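Local structure of flavodoxin (Bacillus cereus, 6FSG) at residues 82-86 with 114-118. The protein binds flavin mononucleotide and probably serves as a low-potential electron donor to a number of redox enzymes. Residues are numbered along the deposited sequence; the frame is centred on the assembly and turned at random. Where two conformers were deposited one is given.
Sequences GKKAA and AAVVL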
loop_
_atom_site.group_PDB
_atom_site.type_symbol
_atom_site.label_atom_id
_atom_site.label_comp_id
_atom_site.label_asym_id
_atom_site.label_seq_id
_atom_site.Cartn_x
_atom_site.Cartn_y
_atom_site.Cartn_z
ATOM N N GLY A 82 15.357 -7.562 -1.536
ATOM C CA GLY A 82 14.769 -8.774 -2.045
ATOM C C GLY A 82 13.250 -8.809 -2.075
ATOM O O GLY A 82 12.681 -9.583 -2.849
ATOM N N LYS A 83 12.582 -8.004 -1.250
ATOM C CA LYS A 83 11.131 -8.067 -1.162
ATOM C C LYS A 83 10.502 -7.406 -2.386
ATOM O O LYS A 83 11.104 -6.529 -3.018
ATOM C CB LYS A 83 10.630 -7.355 0.098
ATOM C CG LYS A 83 11.392 -7.665 1.376
ATOM C CD LYS A 83 11.230 -9.097 1.804
ATOM C CE LYS A 83 11.579 -9.243 3.278
ATOM N NZ LYS A 83 11.597 -10.669 3.664
ATOM N N LYS A 84 9.288 -7.850 -2.730
ATOM C CA LYS A 84 8.478 -7.231 -3.778
ATOM C C LYS A 84 7.456 -6.314 -3.113
ATOM O O LYS A 84 6.824 -6.709 -2.126
ATOM C CB LYS A 84 7.726 -8.278 -4.602
ATOM C CG LYS A 84 8.519 -9.521 -4.960
ATOM C CD LYS A 84 9.764 -9.215 -5.752
ATOM C CE LYS A 84 10.514 -10.509 -6.116
ATOM N NZ LYS A 84 11.306 -11.059 -4.968
ATOM N N ALA A 85 7.286 -5.101 -3.644
ATOM C CA ALA A 85 6.416 -4.122 -3.000
ATOM C C ALA A 85 5.605 -3.305 -4.002
ATOM O O ALA A 85 5.969 -3.154 -5.168
ATOM C CB ALA A 85 7.223 -3.195 -2.073
ATOM N N ALA A 86 4.507 -2.738 -3.506
ATOM C CA ALA A 86 3.653 -1.863 -4.300
ATOM C C ALA A 86 2.814 -1.013 -3.353
ATOM O O ALA A 86 2.651 -1.350 -2.177
ATOM C CB ALA A 86 2.747 -2.685 -5.223
ATOM N N ALA A 114 13.567 -2.517 -1.258
ATOM C CA ALA A 114 12.502 -3.298 -1.861
ATOM C C ALA A 114 12.496 -3.106 -3.371
ATOM O O ALA A 114 12.867 -2.048 -3.890
ATOM C CB ALA A 114 11.146 -2.884 -1.298
ATOM N N ALA A 115 12.055 -4.140 -4.077
ATOM C CA ALA A 115 11.805 -4.048 -5.511
ATOM C C ALA A 115 10.355 -3.602 -5.681
ATOM O O ALA A 115 9.430 -4.383 -5.433
ATOM C CB ALA A 115 12.037 -5.400 -6.178
ATOM N N VAL A 116 10.148 -2.343 -6.050
ATOM C CA VAL A 116 8.801 -1.832 -6.285
ATOM C C VAL A 116 8.410 -2.262 -7.691
ATOM O O VAL A 116 9.053 -1.868 -8.671
ATOM C CB VAL A 116 8.745 -0.310 -6.101
ATOM C CG1 VAL A 116 7.387 0.241 -6.494
ATOM C CG2 VAL A 116 9.098 0.044 -4.651
ATOM N N VAL A 117 7.388 -3.119 -7.788
ATOM C CA VAL A 117 7.115 -3.856 -9.021
ATOM C C VAL A 117 5.941 -3.306 -9.818
ATOM O O VAL A 117 5.697 -3.782 -10.941
ATOM C CB VAL A 117 6.920 -5.367 -8.760
ATOM C CG1 VAL A 117 8.196 -5.971 -8.198
ATOM C CG2 VAL A 117 5.754 -5.615 -7.818
ATOM N N LEU A 118 5.212 -2.333 -9.276
ATOM C CA LEU A 118 4.105 -1.688 -9.961
ATOM C C LEU A 118 4.225 -0.184 -9.778
ATOM O O LEU A 118 4.769 0.290 -8.775
ATOM C CB LEU A 118 2.742 -2.130 -9.389
ATOM C CG LEU A 118 2.453 -3.628 -9.409
ATOM C CD1 LEU A 118 1.152 -3.931 -8.692
ATOM C CD2 LEU A 118 2.416 -4.204 -10.821
#
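The carbonyl O of A85 is held by the backbone of 114-118. V117 N donates to A85 O at 3.0 Å, and the CA-H of V116 adds a weaker contact at 3.3 Å from V116 CA to A85 O. The contact pairs the beginnings of the two strands of the last beta-alpha-beta unit of the flavodoxin fold. Strand 84-91 leads through helix 100-111 into strand 115-124, the outermost strand at this end of the parallel sheet. CG2 of V117 also rests against the A85 oxygen, 3.6 Å from A85 O. V117 has CG1 anti to its carbonyl carbon (chi1 -63°), which places CG2 between the backbone N and the carbonyl carbon, on the side of A85. A115 bonds to K83 and A85, the residues before and after K84. A115 N donates to K83 O at 2.8 Å, nearly straight, with an N-H...O angle of 163°. A115 O accepts A85 N at 2.9 Å, with the donor tilted 31° from the carbonyl plane. On its other edge, strand 84-91 is bonded through K84 and A86 to strand 51-55.

A85 and V116 point to the face covered by helix 100-111, where both touch L109. A85 CB also meets A114 CB there. K84 and A115 lie on the opposite face. K84 CB sits near V117 CG1. In the conformer described, the rest of the K84 chain curls back along its own segment, and K84 NZ donates to G82 O at 2.9 Å. The K83 side chain ends away from 114-118; in the conformer described its NZ bonds to E47 O. Further along, A86 and L118 pack together beneath helix 129-144, and both touch F138. The small methyl of A86 meets a single branch of L118, with A86 CB 4.0 Å from L118 CD1.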